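PDB 5NO8: Baccell_00875 from Bacteroides cellulosilyticus DSM 14838, which is a polysaccharide lyase that probably cleaves the bond between L-rhamnose and glucuronic acid, removing the rhamnose caps of complex arabinogalactan proteins. Local coordinates for residues V79-E84 against E107-I112; I92-S97 against K102-E107; G38-L43 against I114-K119; D68-G73 against I202-R207. One frame throughout, in Å; residues are numbered along the deposited sequence. Where two conformers were deposited one is given.

Interaction 1. Residues V79-E84 against E107-I112; sequences VVKGRE and EGDIRI
Lys81 and Asp109 each sit in a type II' beta turn, Lys81 at the first position of the turn from Lys81 to Glu84 and Asp109 at the third position of the turn from Glu107 to Ile110. In both turns a glycine with positive phi, Gly82 or Gly108, takes the second position, and each is closed by a pair of backbone bonds between its end residues, such as Lys81 N to Glu84 O at 2.9 Å. The two side chains meet head-on between the turns. The lysine chain runs out with a bend at chi3 (-60°), which turns its ammonium group to the aspartate. Lys81 NZ gives a hydrogen bond of 2.8 Å to Asp109 OD2, received on the syn lone pair of that oxygen; the salt bridge is one-sided, Asp109 OD1 standing 4.0 Å from Lys81 NZ. The methylene carbons follow the same atom, Lys81 CD lying 3.4 Å from Asp109 OD2. On its own turn Lys81 NZ has a second, long ion pair with Glu84 OE2 at 4.0 Å. The ammonium group thus stands near two carboxylates whose oxygens Glu84 OE2 and Asp109 OD2 are 6.0 Å apart, and it probably offsets their mutual repulsion. Val137 of strand 137-145 touches the side chains of both Lys81 and Asp109. This small three-residue salt-bridge network at the protein surface is a turn-to-turn contact, joining the tip of the hairpin of strands 75-81 and 84-90 to that of strands 102-107 and 110-119, two hairpins of different beta sheets.

Interaction 2. Residues I92-S97 against K102-E107; sequences IPVEIS and KVLYRE
Leu104 O takes two backbone bonds from successive residues of 92-97. Val94 N reaches it at 2.8 Å, in the carbonyl plane but with a bent N-H angle of 134°, while Glu95 N makes a longer, straighter bond. In return Leu104 N donates to Glu95 O at 2.9 Å. Past the non-hydrogen-bonded pair of Ile96 and Val103, the antiparallel pairing ends with Ser97 N to Lys102 O, and Lys102 N turns back to Ser97 OG at 3.1 Å; that hydroxyl also bonds Asp99 in the connecting loop.

Side chains line both faces. Pro93 lies beside Tyr105 with its CB over one face of the ring, and the same CB meets Val103 CG1 at 3.7 Å. On the side of the sheet that carries Glu95 and Leu104, Val94 CG2 packs against Leu104 CG. Farther along, Lys102 bends at chi2 (-147°) to bring its ammonium group to the Glu95 carboxylate, where NZ to OE2 is 3.5 Å, a weak salt bridge.

Beyond the direct pairing, two waters bridge the loop at Ile92 to the end of strand 102-107. One accepts from Arg106 N and lies within bonding distance of Ile92 O and Glu107 OE2; the other accepts from Ile92 N and donates to Glu107 OE2 at 2.5 Å. Glu107 OE1 forms a salt bridge with Arg88, which probably holds OE2 turned toward the two waters. Tyr105 is fixed at its far end by its hydroxyl's bond to Thr37 O. Two residues facing one define a classic beta bulge, here in the hairpin of strands 95-96 and 102-107 at the edge of an antiparallel sheet.

Interaction 3. Residues G38-L43 against I114-K119; sequences GAISEL and IKREIK
Arg116 reaches from strand 110-119 to the carbonyl of Gly38, and its side chain carries nearly the whole contact. From CB, which points toward 38-43, the chain leaves with CG beside the backbone N (chi1 -62°) and then runs extended as far as NE, long enough to span the 10.4 Å between Ile40 CA and Arg116 CA. At NE it passes the end of Ile40: CD1 is 3.9 Å from Arg116 NE. The isoleucine and arginine chains run antiparallel alongside one another, and Ile40 CG1 lies 3.8 Å above the guanidinium plane, nearer its edge than its centre. The same NE forms a salt bridge with Glu125 of strand 122-131. At the tip NH1 and NH2 grip a single acceptor end-on, with Arg116 NH1 2.8 Å and Arg116 NH2 2.9 Å from Gly38 O. Gly38 O lies close to the guanidinium plane, but because the two N-H groups converge on one oxygen, neither bond is straight, the angle at hydrogen being 144° for NH1. A further bond from NH1 goes to Gly100 O, in the loop of the neighbouring hairpin. Carboxylate, two carbonyls and an apolar face thus fix the rotation of this buried cation, whose charge Glu125 probably balances. A methionine in place of Arg116 would probably leave Gly38 O without these two donors and Glu125 without its buried counter-charge. This is a buried arginine bridging from a beta sheet to a neighbouring loop, tying the turn before strand 40-45 onto the face of the sheet that holds strands 102-107, 110-119 and 122-131.

Interaction 4. Residues D68-G73 against I202-R207; sequences DNYGWG and IWERGR
Tyr70 and Glu204 share the polar part of the contact, a short hydrogen bond of 2.5 Å from Tyr70 OH to Glu204 OE2. The carboxylate oxygen receives it on its anti lone pair, near the edge of the phenol ring, with the ring and carboxylate planes 69° apart. A bend at chi2 (-64°) folds the glutamate back, so that its CG also lies 3.5 Å from Tyr70 CE2. The other oxygen, OE1, forms a salt bridge with Lys209; the lysine probably helps to hold the carboxylate in its turned position.

The contact joins the short 3-10 segment 68-70, in the loop between strands 40-45 and 75-81, to the end of strand 199-203, which belongs to a branched mixed sheet.

Apolar packing is carried by Trp203, whose side chain lies roughly perpendicular to that of Tyr70, with Trp203 CB 3.9 Å from Tyr70 CE1. The indole turns off from Tyr70 and bonds through NE1 to Tyr76 OH.

Among aromatic and amide contacts, Asn69 ND2 lies over the centre of one face of the Tyr70 ring, and Tyr145 meets the ring edge-to-face. A leucine at Tyr70 would probably leave Glu204 OE2 without its hydroxyl donor and Tyr145 without its aromatic mate.

In the fold
From the N terminus, the chain first enters interaction 3 at 38-43, then interaction 4 at 68-73, interaction 1 at 79-84 and interaction 2 at 92-97. Interaction 2 closes first, over a tight hairpin; interaction 1 closes at 107-112, enclosing it and sharing Glu107. Interaction 3 closes next, at 114-119, and so contains both. Interaction 4 closes last, at 202-207; it crosses interaction 3 yet encloses interactions 1 and 2. Interactions 2 and 3 meet where Val103 pairs with Ile114, and 3 and 4 where Ile40 N probably bonds Trp72 O. Interaction 1 joins hairpins of two sheets; interaction 3 ties the loop before strand 40-45 to one, interaction 4 the loop at 68-73 to the other.

Interaction 1. Residues V79-E84 against E107-I112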
loop_
_atom_site.group_PDB
_atom_site.type_symbol
_atom_site.label_atom_id
_atom_site.label_comp_id
_atom_site.label_asym_id
_atom_site.label_seq_id
_atom_site.Cartn_x
_atom_site.Cartn_y
_atom_site.Cartn_z
ATOM N N VAL A 79 -17.235 -12.604 23.930
ATOM C CA VAL A 79 -17.349 -13.863 24.631
ATOM C C VAL A 79 -18.737 -14.447 24.385
ATOM O O VAL A 79 -19.761 -13.765 24.484
ATOM C CB VAL A 79 -16.961 -13.785 26.124
ATOM C CG1 VAL A 79 -17.735 -12.760 26.867
ATOM C CG2 VAL A 79 -17.114 -15.143 26.794
ATOM N N VAL A 80 -18.735 -15.712 24.029
ATOM C CA VAL A 80 -19.947 -16.425 23.692
ATOM C C VAL A 80 -20.081 -17.682 24.529
ATOM O O VAL A 80 -19.167 -18.515 24.583
ATOM C CB VAL A 80 -19.930 -16.819 22.205
ATOM C CG1 VAL A 80 -21.149 -17.674 21.873
ATOM C CG2 VAL A 80 -19.905 -15.576 21.333
ATOM N N LYS A 81 -21.237 -17.823 25.185
ATOM C CA LYS A 81 -21.597 -18.985 25.981
ATOM C C LYS A 81 -23.016 -19.293 25.596
ATOM O O LYS A 81 -23.940 -18.596 26.026
ATOM C CB LYS A 81 -21.561 -18.679 27.485
ATOM C CG LYS A 81 -20.193 -18.500 28.084
ATOM C CD LYS A 81 -20.237 -18.561 29.618
ATOM C CE LYS A 81 -21.118 -17.495 30.228
ATOM N NZ LYS A 81 -20.786 -17.257 31.669
ATOM N N GLY A 82 -23.198 -20.280 24.736
ATOM C CA GLY A 82 -24.530 -20.547 24.167
ATOM C C GLY A 82 -25.073 -19.315 23.455
ATOM O O GLY A 82 -24.353 -18.658 22.686
ATOM N N ARG A 83 -26.326 -18.962 23.739
ATOM C CA ARG A 83 -26.943 -17.796 23.100
ATOM C C ARG A 83 -26.424 -16.455 23.601
ATOM O O ARG A 83 -26.681 -15.435 22.972
ATOM C CB ARG A 83 -28.464 -17.846 23.256
ATOM C CG ARG A 83 -29.085 -19.014 22.532
ATOM C CD ARG A 83 -30.582 -18.924 22.461
ATOM N NE ARG A 83 -31.134 -19.268 23.761
ATOM C CZ ARG A 83 -31.640 -18.407 24.626
ATOM N NH1 ARG A 83 -31.717 -17.119 24.343
ATOM N NH2 ARG A 83 -32.113 -18.843 25.784
ATOM N N GLU A 84 -25.730 -16.454 24.737
ATOM C CA GLU A 84 -25.257 -15.234 25.359
ATOM C C GLU A 84 -23.952 -14.777 24.721
ATOM O O GLU A 84 -22.936 -15.461 24.828
ATOM C CB GLU A 84 -25.020 -15.476 26.860
ATOM C CG GLU A 84 -24.671 -14.206 27.614
ATOM C CD GLU A 84 -24.146 -14.442 29.025
ATOM O OE1 GLU A 84 -24.656 -13.761 29.939
ATOM O OE2 GLU A 84 -23.206 -15.248 29.221
ATOM N N GLU A 107 -12.577 -9.660 33.047
ATOM C CA GLU A 107 -13.710 -9.188 32.264
ATOM C C GLU A 107 -14.635 -10.375 32.090
ATOM O O GLU A 107 -14.400 -11.271 31.245
ATOM C CB GLU A 107 -13.242 -8.635 30.918
ATOM C CG GLU A 107 -12.274 -7.448 30.997
ATOM C CD GLU A 107 -12.830 -6.217 31.680
ATOM O OE1 GLU A 107 -14.059 -5.988 31.605
ATOM O OE2 GLU A 107 -12.009 -5.454 32.263
ATOM N N GLY A 108 -15.664 -10.417 32.934
ATOM C CA GLY A 108 -16.563 -11.565 32.954
ATOM C C GLY A 108 -15.780 -12.784 33.405
ATOM O O GLY A 108 -15.044 -12.737 34.405
ATOM N N ASP A 109 -15.913 -13.875 32.651
ATOM C CA ASP A 109 -15.171 -15.105 32.934
ATOM C C ASP A 109 -13.679 -15.024 32.592
ATOM O O ASP A 109 -12.928 -15.909 32.953
ATOM C CB ASP A 109 -15.740 -16.270 32.107
ATOM C CG ASP A 109 -17.160 -16.635 32.492
ATOM O OD1 ASP A 109 -17.445 -16.670 33.710
ATOM O OD2 ASP A 109 -17.976 -16.887 31.571
ATOM N N ILE A 110 -13.270 -13.995 31.866
ATOM C CA ILE A 110 -11.924 -13.980 31.279
ATOM C C ILE A 110 -10.942 -13.159 32.093
ATOM O O ILE A 110 -11.125 -11.967 32.293
ATOM C CB ILE A 110 -11.945 -13.483 29.824
ATOM C CG1 ILE A 110 -12.975 -14.275 28.994
ATOM C CG2 ILE A 110 -10.571 -13.599 29.189
ATOM C CD1 ILE A 110 -12.730 -15.763 29.033
ATOM N N ARG A 111 -9.870 -13.815 32.498
ATOM C CA ARG A 111 -8.733 -13.167 33.130
ATOM C C ARG A 111 -7.717 -12.845 32.052
ATOM O O ARG A 111 -7.347 -13.762 31.289
ATOM C CB ARG A 111 -8.144 -14.148 34.122
ATOM C CG ARG A 111 -7.014 -13.656 34.984
ATOM C CD ARG A 111 -6.642 -14.841 35.889
ATOM N NE ARG A 111 -5.711 -14.541 36.966
ATOM C CZ ARG A 111 -4.389 -14.776 36.950
ATOM N NH1 ARG A 111 -3.660 -14.482 38.035
ATOM N NH2 ARG A 111 -3.780 -15.254 35.858
ATOM N N ILE A 112 -7.284 -11.590 31.992
ATOM C CA ILE A 112 -6.225 -11.152 31.084
ATOM C C ILE A 112 -5.046 -10.719 31.931
ATOM O O ILE A 112 -5.148 -9.752 32.686
ATOM C CB ILE A 112 -6.642 -9.988 30.165
ATOM C CG1 ILE A 112 -7.958 -10.290 29.421
ATOM C CG2 ILE A 112 -5.549 -9.715 29.156
ATOM C CD1 ILE A 112 -9.204 -9.719 30.068
#

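Interaction 2. Residues I92-S97 against K102-E107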
loop_
_atom_site.group_PDB
_atom_site.type_symbol
_atom_site.label_atom_id
_atom_site.label_comp_id
_atom_site.label_asym_id
_atom_site.label_seq_id
_atom_site.Cartn_x
_atom_site.Cartn_y
_atom_site.Cartn_z
ATOM N N ILE A 92 -9.628 -1.161 32.771
ATOM C CA ILE A 92 -9.327 -0.872 34.187
ATOM C C ILE A 92 -8.882 -2.166 34.865
ATOM O O ILE A 92 -9.678 -3.068 35.026
ATOM C CB ILE A 92 -10.557 -0.298 34.910
ATOM C CG1 ILE A 92 -11.058 0.996 34.213
ATOM C CG2 ILE A 92 -10.269 -0.085 36.394
ATOM C CD1 ILE A 92 -10.023 2.110 34.088
ATOM N N PRO A 93 -7.614 -2.238 35.277
ATOM C CA PRO A 93 -7.107 -3.421 35.916
ATOM C C PRO A 93 -7.753 -3.676 37.267
ATOM O O PRO A 93 -8.168 -2.722 37.951
ATOM C CB PRO A 93 -5.622 -3.125 36.130
ATOM C CG PRO A 93 -5.329 -1.838 35.513
ATOM C CD PRO A 93 -6.595 -1.191 35.126
ATOM N N VAL A 94 -7.817 -4.945 37.634
ATOM C CA VAL A 94 -8.110 -5.339 39.012
ATOM C C VAL A 94 -6.849 -5.302 39.869
ATOM O O VAL A 94 -6.936 -5.127 41.070
ATOM C CB VAL A 94 -8.834 -6.692 39.131
ATOM C CG1 VAL A 94 -10.147 -6.650 38.379
ATOM C CG2 VAL A 94 -8.009 -7.862 38.658
ATOM N N GLU A 95 -5.679 -5.470 39.263
ATOM C CA GLU A 95 -4.395 -5.358 39.966
ATOM C C GLU A 95 -3.333 -4.790 39.020
ATOM O O GLU A 95 -3.267 -5.160 37.835
ATOM C CB GLU A 95 -3.960 -6.728 40.494
ATOM C CG GLU A 95 -2.710 -6.705 41.386
ATOM C CD GLU A 95 -2.048 -8.071 41.566
ATOM O OE1 GLU A 95 -2.664 -9.118 41.240
ATOM O OE2 GLU A 95 -0.881 -8.092 42.036
ATOM N N ILE A 96 -2.522 -3.869 39.522
ATOM C CA ILE A 96 -1.392 -3.358 38.725
ATOM C C ILE A 96 -0.237 -3.198 39.693
ATOM O O ILE A 96 -0.427 -2.681 40.801
ATOM C CB ILE A 96 -1.745 -2.069 37.938
ATOM C CG1 ILE A 96 -0.528 -1.497 37.200
ATOM C CG2 ILE A 96 -2.430 -1.023 38.804
ATOM C CD1 ILE A 96 -0.912 -0.436 36.194
ATOM N N SER A 97 0.919 -3.704 39.307
ATOM C CA SER A 97 2.085 -3.638 40.152
ATOM C C SER A 97 2.598 -2.192 40.193
ATOM O O SER A 97 2.378 -1.392 39.262
ATOM C CB SER A 97 3.184 -4.612 39.686
ATOM O OG SER A 97 3.689 -4.235 38.409
ATOM N N LYS A 102 3.312 -5.710 35.722
ATOM C CA LYS A 102 2.349 -6.789 35.837
ATOM C C LYS A 102 0.995 -6.134 35.925
ATOM O O LYS A 102 0.779 -5.284 36.795
ATOM C CB LYS A 102 2.611 -7.632 37.081
ATOM C CG LYS A 102 1.595 -8.750 37.297
ATOM C CD LYS A 102 1.320 -9.044 38.762
ATOM C CE LYS A 102 0.198 -10.074 38.908
ATOM N NZ LYS A 102 0.258 -10.796 40.218
ATOM N N VAL A 103 0.086 -6.521 35.029
ATOM C CA VAL A 103 -1.237 -5.940 35.009
ATOM C C VAL A 103 -2.247 -7.066 34.829
ATOM O O VAL A 103 -2.087 -7.931 33.944
ATOM C CB VAL A 103 -1.392 -4.884 33.886
ATOM C CG1 VAL A 103 -2.610 -4.031 34.134
ATOM C CG2 VAL A 103 -0.167 -3.958 33.789
ATOM N N LEU A 104 -3.270 -7.074 35.672
ATOM C CA LEU A 104 -4.290 -8.093 35.659
ATOM C C LEU A 104 -5.646 -7.455 35.462
ATOM O O LEU A 104 -6.025 -6.519 36.186
ATOM C CB LEU A 104 -4.229 -8.878 36.971
ATOM C CG LEU A 104 -5.157 -10.052 37.178
ATOM C CD1 LEU A 104 -4.920 -11.086 36.107
ATOM C CD2 LEU A 104 -4.973 -10.644 38.585
ATOM N N TYR A 105 -6.399 -7.985 34.502
ATOM C CA TYR A 105 -7.767 -7.548 34.202
ATOM C C TYR A 105 -8.654 -8.750 34.334
ATOM O O TYR A 105 -8.215 -9.884 34.087
ATOM C CB TYR A 105 -7.888 -7.007 32.751
ATOM C CG TYR A 105 -6.901 -5.952 32.361
ATOM C CD1 TYR A 105 -5.594 -6.305 31.993
ATOM C CD2 TYR A 105 -7.221 -4.590 32.401
ATOM C CE1 TYR A 105 -4.666 -5.349 31.645
ATOM C CE2 TYR A 105 -6.276 -3.607 32.059
ATOM C CZ TYR A 105 -4.998 -3.991 31.703
ATOM O OH TYR A 105 -4.031 -3.073 31.353
ATOM N N ARG A 106 -9.919 -8.524 34.679
ATOM C CA ARG A 106 -10.902 -9.589 34.758
ATOM C C ARG A 106 -12.186 -9.055 34.160
ATOM O O ARG A 106 -12.784 -8.114 34.684
ATOM C CB ARG A 106 -11.110 -10.090 36.188
ATOM C CG ARG A 106 -12.154 -11.178 36.353
ATOM C CD ARG A 106 -11.772 -12.523 35.708
ATOM N NE ARG A 106 -12.816 -13.479 35.992
ATOM C CZ ARG A 106 -12.882 -14.276 37.058
ATOM N NH1 ARG A 106 -11.896 -14.335 37.925
ATOM N NH2 ARG A 106 -13.927 -15.076 37.210
ATOM N N GLU A 107 -12.577 -9.660 33.047
ATOM C CA GLU A 107 -13.710 -9.188 32.264
ATOM C C GLU A 107 -14.635 -10.375 32.090
ATOM O O GLU A 107 -14.400 -11.271 31.245
ATOM C CB GLU A 107 -13.242 -8.635 30.918
ATOM C CG GLU A 107 -12.274 -7.448 30.997
ATOM C CD GLU A 107 -12.830 -6.217 31.680
ATOM O OE1 GLU A 107 -14.059 -5.988 31.605
ATOM O OE2 GLU A 107 -12.009 -5.454 32.263
HETATM O O HOH W 1 -10.542 -5.682 34.608
HETATM O O HOH W 2 -11.885 -2.924 32.152
#

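Interaction 3. Residues G38-L43 against I114-K119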
loop_
_atom_site.group_PDB
_atom_site.type_symbol
_atom_site.label_atom_id
_atom_site.label_comp_id
_atom_site.label_asym_id
_atom_site.label_seq_id
_atom_site.Cartn_x
_atom_site.Cartn_y
_atom_site.Cartn_z
ATOM N N GLY A 38 -2.950 0.656 32.948
ATOM C CA GLY A 38 -1.898 -0.310 32.745
ATOM C C GLY A 38 -1.335 -0.398 31.329
ATOM O O GLY A 38 -0.430 -1.190 31.094
ATOM N N ALA A 39 -1.855 0.405 30.404
ATOM C CA ALA A 39 -1.341 0.443 29.031
ATOM C C ALA A 39 0.047 1.071 28.952
ATOM O O ALA A 39 0.438 1.870 29.808
ATOM C CB ALA A 39 -2.265 1.245 28.147
ATOM N N ILE A 40 0.775 0.741 27.903
ATOM C CA ILE A 40 1.995 1.463 27.589
ATOM C C ILE A 40 1.608 2.752 26.916
ATOM O O ILE A 40 1.088 2.743 25.808
ATOM C CB ILE A 40 2.941 0.646 26.699
ATOM C CG1 ILE A 40 3.375 -0.592 27.459
ATOM C CG2 ILE A 40 4.136 1.514 26.268
ATOM C CD1 ILE A 40 4.129 -1.614 26.643
ATOM N N SER A 41 1.845 3.880 27.580
ATOM C CA SER A 41 1.461 5.176 27.040
ATOM C C SER A 41 2.538 5.809 26.156
ATOM O O SER A 41 2.217 6.606 25.293
ATOM C CB SER A 41 1.096 6.140 28.193
ATOM O OG SER A 41 2.234 6.315 29.024
ATOM N N GLU A 42 3.795 5.433 26.374
ATOM C CA GLU A 42 4.932 5.942 25.610
ATOM C C GLU A 42 5.943 4.817 25.485
ATOM O O GLU A 42 6.215 4.106 26.446
ATOM C CB GLU A 42 5.536 7.131 26.362
ATOM C CG GLU A 42 6.633 7.925 25.695
ATOM C CD GLU A 42 7.164 9.002 26.659
ATOM O OE1 GLU A 42 6.383 9.932 26.989
ATOM O OE2 GLU A 42 8.322 8.864 27.128
ATOM N N LEU A 43 6.489 4.644 24.286
ATOM C CA LEU A 43 7.469 3.608 24.006
ATOM C C LEU A 43 8.567 4.300 23.228
ATOM O O LEU A 43 8.319 4.833 22.149
ATOM C CB LEU A 43 6.827 2.490 23.179
ATOM C CG LEU A 43 7.265 1.039 23.376
ATOM C CD1 LEU A 43 6.315 0.130 22.607
ATOM C CD2 LEU A 43 8.688 0.834 22.898
ATOM N N ILE A 114 -1.112 -9.477 31.860
ATOM C CA ILE A 114 0.041 -9.023 31.115
ATOM C C ILE A 114 1.275 -8.998 31.998
ATOM O O ILE A 114 1.263 -8.332 33.026
ATOM C CB ILE A 114 -0.157 -7.618 30.538
ATOM C CG1 ILE A 114 -1.500 -7.532 29.815
ATOM C CG2 ILE A 114 0.993 -7.293 29.589
ATOM C CD1 ILE A 114 -1.865 -6.151 29.322
ATOM N N LYS A 115 2.328 -9.704 31.587
ATOM C CA LYS A 115 3.631 -9.692 32.281
ATOM C C LYS A 115 4.644 -9.094 31.330
ATOM O O LYS A 115 4.822 -9.612 30.228
ATOM C CB LYS A 115 4.031 -11.124 32.688
ATOM C CG LYS A 115 3.115 -11.740 33.762
ATOM C CD LYS A 115 3.566 -13.119 34.249
ATOM C CE LYS A 115 2.988 -14.246 33.384
ATOM N NZ LYS A 115 3.523 -15.556 33.797
ATOM N N ARG A 116 5.282 -8.003 31.749
ATOM C CA ARG A 116 6.299 -7.333 30.958
ATOM C C ARG A 116 7.673 -7.459 31.589
ATOM O O ARG A 116 7.805 -7.372 32.810
ATOM C CB ARG A 116 5.990 -5.863 30.842
ATOM C CG ARG A 116 4.689 -5.582 30.134
ATOM C CD ARG A 116 4.269 -4.142 30.318
ATOM N NE ARG A 116 3.001 -3.905 29.636
ATOM C CZ ARG A 116 1.973 -3.213 30.109
ATOM N NH1 ARG A 116 2.000 -2.659 31.313
ATOM N NH2 ARG A 116 0.887 -3.058 29.348
ATOM N N GLU A 117 8.678 -7.657 30.753
ATOM C CA GLU A 117 10.059 -7.594 31.215
ATOM C C GLU A 117 10.963 -7.028 30.155
ATOM O O GLU A 117 10.681 -7.136 28.979
ATOM C CB GLU A 117 10.548 -8.895 31.860
ATOM C CG GLU A 117 10.783 -10.120 31.039
ATOM C CD GLU A 117 11.300 -11.278 31.919
ATOM O OE1 GLU A 117 12.423 -11.190 32.484
ATOM O OE2 GLU A 117 10.578 -12.284 32.057
ATOM N N ILE A 118 11.991 -6.297 30.591
ATOM C CA ILE A 118 12.978 -5.776 29.670
ATOM C C ILE A 118 14.130 -6.759 29.818
ATOM O O ILE A 118 14.675 -6.899 30.915
ATOM C CB ILE A 118 13.446 -4.358 30.026
ATOM C CG1 ILE A 118 12.274 -3.368 30.088
ATOM C CG2 ILE A 118 14.509 -3.893 29.034
ATOM C CD1 ILE A 118 11.613 -3.057 28.767
ATOM N N LYS A 119 14.474 -7.446 28.739
ATOM C CA LYS A 119 15.498 -8.504 28.740
ATOM C C LYS A 119 16.524 -8.168 27.653
ATOM O O LYS A 119 16.200 -8.180 26.470
ATOM C CB LYS A 119 14.869 -9.878 28.465
#

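Interaction 4. Residues D68-G73 against I202-R207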
loop_
_atom_site.group_PDB
_atom_site.type_symbol
_atom_site.label_atom_id
_atom_site.label_comp_id
_atom_site.label_asym_id
_atom_site.label_seq_id
_atom_site.Cartn_x
_atom_site.Cartn_y
_atom_site.Cartn_z
ATOM N N ASP A 68 -7.873 7.079 26.202
ATOM C CA ASP A 68 -7.088 6.057 26.875
ATOM C C ASP A 68 -7.563 4.602 26.704
ATOM O O ASP A 68 -6.844 3.694 27.047
ATOM C CB ASP A 68 -6.861 6.433 28.342
ATOM C CG ASP A 68 -8.099 6.248 29.218
ATOM O OD1 ASP A 68 -9.164 5.736 28.765
ATOM O OD2 ASP A 68 -7.978 6.623 30.408
ATOM N N ASN A 69 -8.736 4.380 26.128
ATOM C CA ASN A 69 -9.175 3.009 25.814
ATOM C C ASN A 69 -8.323 2.328 24.733
ATOM O O ASN A 69 -8.315 1.083 24.670
ATOM C CB ASN A 69 -10.628 3.000 25.386
ATOM C CG ASN A 69 -10.830 3.652 24.050
ATOM O OD1 ASN A 69 -10.767 4.870 23.950
ATOM N ND2 ASN A 69 -11.021 2.838 22.998
ATOM N N TYR A 70 -7.611 3.143 23.928
ATOM C CA TYR A 70 -6.734 2.662 22.847
ATOM C C TYR A 70 -5.271 2.473 23.220
ATOM O O TYR A 70 -4.424 2.200 22.353
ATOM C CB TYR A 70 -6.808 3.619 21.653
ATOM C CG TYR A 70 -8.108 3.573 20.911
ATOM C CD1 TYR A 70 -8.538 2.381 20.311
ATOM C CD2 TYR A 70 -8.881 4.701 20.738
ATOM C CE1 TYR A 70 -9.722 2.323 19.610
ATOM C CE2 TYR A 70 -10.082 4.655 20.022
ATOM C CZ TYR A 70 -10.477 3.462 19.450
ATOM O OH TYR A 70 -11.622 3.402 18.732
ATOM N N GLY A 71 -4.953 2.591 24.501
ATOM C CA GLY A 71 -3.594 2.360 24.963
ATOM C C GLY A 71 -3.039 0.997 24.565
ATOM O O GLY A 71 -3.749 0.000 24.581
ATOM N N TRP A 72 -1.762 0.976 24.227
ATOM C CA TRP A 72 -1.045 -0.262 23.893
ATOM C C TRP A 72 -1.218 -1.281 24.999
ATOM O O TRP A 72 -0.919 -1.013 26.192
ATOM C CB TRP A 72 0.443 0.039 23.709
ATOM C CG TRP A 72 1.278 -1.137 23.424
ATOM C CD1 TRP A 72 1.547 -2.170 24.271
ATOM C CD2 TRP A 72 1.998 -1.405 22.232
ATOM N NE1 TRP A 72 2.379 -3.071 23.679
ATOM C CE2 TRP A 72 2.691 -2.612 22.430
ATOM C CE3 TRP A 72 2.151 -0.732 21.017
ATOM C CZ2 TRP A 72 3.468 -3.197 21.436
ATOM C CZ3 TRP A 72 2.956 -1.305 20.042
ATOM C CH2 TRP A 72 3.588 -2.520 20.250
ATOM N N GLY A 73 -1.691 -2.471 24.644
ATOM C CA GLY A 73 -1.848 -3.520 25.642
ATOM C C GLY A 73 -3.254 -3.685 26.168
ATOM O O GLY A 73 -3.561 -4.713 26.802
ATOM N N ILE A 202 -8.314 -1.891 11.958
ATOM C CA ILE A 202 -8.032 -0.469 12.016
ATOM C C ILE A 202 -9.230 0.185 12.687
ATOM O O ILE A 202 -10.390 -0.078 12.326
ATOM C CB ILE A 202 -7.807 0.143 10.604
ATOM C CG1 ILE A 202 -6.549 -0.402 9.947
ATOM C CG2 ILE A 202 -7.730 1.676 10.649
ATOM C CD1 ILE A 202 -5.254 -0.036 10.610
ATOM N N TRP A 203 -8.938 1.068 13.638
ATOM C CA TRP A 203 -9.958 1.852 14.322
ATOM C C TRP A 203 -9.698 3.346 14.128
ATOM O O TRP A 203 -8.563 3.743 13.884
ATOM C CB TRP A 203 -9.998 1.515 15.830
ATOM C CG TRP A 203 -10.363 0.123 16.106
ATOM C CD1 TRP A 203 -9.519 -0.918 16.319
ATOM C CD2 TRP A 203 -11.670 -0.404 16.163
ATOM N NE1 TRP A 203 -10.232 -2.068 16.535
ATOM C CE2 TRP A 203 -11.557 -1.786 16.425
ATOM C CE3 TRP A 203 -12.941 0.160 16.033
ATOM C CZ2 TRP A 203 -12.673 -2.618 16.567
ATOM C CZ3 TRP A 203 -14.032 -0.654 16.129
ATOM C CH2 TRP A 203 -13.899 -2.034 16.410
ATOM N N GLU A 204 -10.772 4.135 14.228
ATOM C CA GLU A 204 -10.731 5.618 14.197
ATOM C C GLU A 204 -10.301 6.223 12.846
ATOM O O GLU A 204 -9.375 7.053 12.744
ATOM C CB GLU A 204 -9.890 6.168 15.339
ATOM C CG GLU A 204 -10.343 5.725 16.719
ATOM C CD GLU A 204 -11.732 6.245 17.070
ATOM O OE1 GLU A 204 -12.111 7.316 16.558
ATOM O OE2 GLU A 204 -12.463 5.585 17.831
ATOM N N ARG A 205 -10.996 5.803 11.810
ATOM C CA ARG A 205 -10.923 6.491 10.527
ATOM C C ARG A 205 -12.219 7.263 10.277
ATOM O O ARG A 205 -13.292 6.888 10.771
ATOM C CB ARG A 205 -10.670 5.501 9.403
ATOM C CG ARG A 205 -9.393 4.687 9.581
ATOM C CD ARG A 205 -8.130 5.538 9.703
ATOM N NE ARG A 205 -7.882 6.481 8.593
ATOM C CZ ARG A 205 -7.244 6.206 7.446
ATOM N NH1 ARG A 205 -6.778 4.982 7.184
ATOM N NH2 ARG A 205 -7.095 7.165 6.515
ATOM N N GLY A 206 -12.118 8.312 9.472
ATOM C CA GLY A 206 -13.294 9.130 9.130
ATOM C C GLY A 206 -12.917 10.499 8.628
ATOM O O GLY A 206 -11.837 11.010 8.936
ATOM N N ARG A 207 -13.836 11.107 7.885
ATOM C CA ARG A 207 -13.655 12.466 7.389
ATOM C C ARG A 207 -13.340 13.437 8.534
ATOM O O ARG A 207 -12.467 14.298 8.400
ATOM C CB ARG A 207 -14.903 12.894 6.610
#